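Local coordinates for processed glycerol phosphate lipoteichoic acid synthase 2 (Bacillus subtilis, PDB 2W8D), which belongs to the sulfatase family of the alkaline phosphatase superfamily and holds a magnesium ion, at residues I35-E40 against I253-D258. Numbering follows the deposited sequence.
With MG (magnesium ion), chain C.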
# COMPACT_ATOMS: atom_id res chain seq x y z
N ILE A 35 8.91 -7.39 5.02
CA ILE A 35 9.09 -6.03 5.51
C ILE A 35 8.25 -5.12 4.59
O ILE A 35 8.57 -4.93 3.42
CB ILE A 35 10.60 -5.63 5.46
CG1 ILE A 35 11.46 -6.48 6.42
CG2 ILE A 35 10.77 -4.14 5.76
CD1 ILE A 35 12.98 -6.34 6.22
N TYR A 36 7.16 -4.56 5.11
CA TYR A 36 6.40 -3.61 4.32
C TYR A 36 6.92 -2.23 4.65
O TYR A 36 7.24 -1.96 5.82
CB TYR A 36 4.90 -3.67 4.67
CG TYR A 36 4.06 -4.64 3.91
CD1 TYR A 36 3.92 -5.95 4.33
CD2 TYR A 36 3.31 -4.22 2.81
CE1 TYR A 36 3.09 -6.86 3.65
CE2 TYR A 36 2.48 -5.11 2.12
CZ TYR A 36 2.38 -6.43 2.55
OH TYR A 36 1.57 -7.30 1.87
N VAL A 37 6.97 -1.36 3.65
CA VAL A 37 7.23 0.07 3.84
C VAL A 37 6.17 0.90 3.15
O VAL A 37 6.00 0.81 1.95
CB VAL A 37 8.59 0.52 3.28
CG1 VAL A 37 8.81 1.98 3.61
CG2 VAL A 37 9.73 -0.38 3.83
N SER A 38 5.46 1.70 3.93
CA SER A 38 4.49 2.64 3.41
C SER A 38 5.19 3.96 3.14
O SER A 38 5.63 4.64 4.07
CB SER A 38 3.37 2.84 4.44
OG SER A 38 2.58 3.98 4.16
N LEU A 39 5.28 4.32 1.85
CA LEU A 39 5.95 5.53 1.34
C LEU A 39 4.95 6.67 1.28
O LEU A 39 4.18 6.78 0.31
CB LEU A 39 6.46 5.26 -0.06
CG LEU A 39 7.42 4.08 -0.18
CD1 LEU A 39 7.77 3.79 -1.62
CD2 LEU A 39 8.70 4.34 0.61
N GLU A 40 4.95 7.50 2.30
CA GLU A 40 3.93 8.53 2.50
C GLU A 40 3.74 9.46 1.29
O GLU A 40 4.72 10.09 0.81
CB GLU A 40 4.33 9.39 3.72
CG GLU A 40 3.30 10.41 4.18
CD GLU A 40 1.88 9.88 4.28
OE1 GLU A 40 1.61 8.95 5.09
OE2 GLU A 40 1.02 10.38 3.51
N ILE A 253 10.87 -7.54 0.70
CA ILE A 253 10.60 -6.13 1.00
C ILE A 253 9.57 -5.67 0.00
O ILE A 253 9.74 -5.86 -1.20
CB ILE A 253 11.90 -5.31 0.90
CG1 ILE A 253 12.94 -5.87 1.90
CG2 ILE A 253 11.59 -3.80 1.06
CD1 ILE A 253 14.35 -5.45 1.71
N VAL A 254 8.49 -5.08 0.52
CA VAL A 254 7.37 -4.63 -0.28
C VAL A 254 7.14 -3.17 0.07
O VAL A 254 6.81 -2.86 1.23
CB VAL A 254 6.07 -5.34 0.19
CG1 VAL A 254 4.85 -4.87 -0.63
CG2 VAL A 254 6.22 -6.84 0.20
N MSE A 255 7.23 -2.28 -0.91
CA MSE A 255 7.06 -0.85 -0.67
C MSE A 255 6.02 -0.24 -1.55
O MSE A 255 5.99 -0.50 -2.77
CB MSE A 255 8.36 -0.08 -0.84
CG MSE A 255 9.46 -0.69 0.01
SE MSE A 255 11.03 0.43 -0.06
CE MSE A 255 11.52 0.19 -1.96
N TYR A 256 5.21 0.62 -0.95
CA TYR A 256 4.12 1.23 -1.69
C TYR A 256 3.85 2.67 -1.29
O TYR A 256 3.85 3.01 -0.08
CB TYR A 256 2.84 0.41 -1.48
CG TYR A 256 2.37 0.38 -0.05
CD1 TYR A 256 1.38 1.24 0.37
CD2 TYR A 256 2.90 -0.53 0.87
CE1 TYR A 256 0.93 1.26 1.70
CE2 TYR A 256 2.47 -0.52 2.21
CZ TYR A 256 1.47 0.36 2.61
OH TYR A 256 0.97 0.38 3.91
N GLY A 257 3.54 3.51 -2.28
CA GLY A 257 3.00 4.83 -1.95
C GLY A 257 1.61 4.60 -1.38
O GLY A 257 0.86 3.76 -1.90
N ASP A 258 1.24 5.31 -0.32
CA ASP A 258 -0.08 5.02 0.32
C ASP A 258 -1.29 5.66 -0.39
O ASP A 258 -2.37 5.06 -0.47
CB ASP A 258 -0.05 5.28 1.84
CG ASP A 258 0.27 6.72 2.20
OD1 ASP A 258 0.76 7.49 1.33
OD2 ASP A 258 -0.01 7.11 3.36
MG MG C . -0.42 9.04 4.16
O HOH W 1 0.00 3.01 4.47
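Val254 CB makes a CH-pi contact over one face of the Tyr36 ring, offset toward the rim, 4.2 Å from the centroid, and Ser38 CA does likewise over a face of the Tyr256 ring at 18° from the normal. At the edge of Tyr36, near the ring plane, comes Tyr256 CE2, and the two tyrosine side chains cross almost perpendicularly. These rings sit on one side of two adjacent parallel strands in the central sheet of the alkaline phosphatase-like fold; helix 86-93 packs on both rings and helix 313-320 on Tyr36 and Val254. On the opposite side Val37 runs alongside selenomethionine Met255, its CB 3.6 Å from Met255 CG, beneath helix 219-244. Alternating backbone hydrogen bonds, such as Tyr256 N to Val37 O, join the strands; the last, Asp258 N to Leu39 O, is weak. With CG of Tyr256 wedged between its backbone N and carbonyl carbon (chi1 63°), the ring leans across Ser38, and one water joins Tyr256 OH to Ser38 OG. Just past the C-terminal ends of both strands lies the magnesium site, completed by His259 and Thr84, a phosphothreonine. Glu40 chelates the ion through both carboxylate oxygens; Asp258 OD1 accepts a hydrogen bond from Ser41 N, while its OD2 binds magnesium at 2.1 Å.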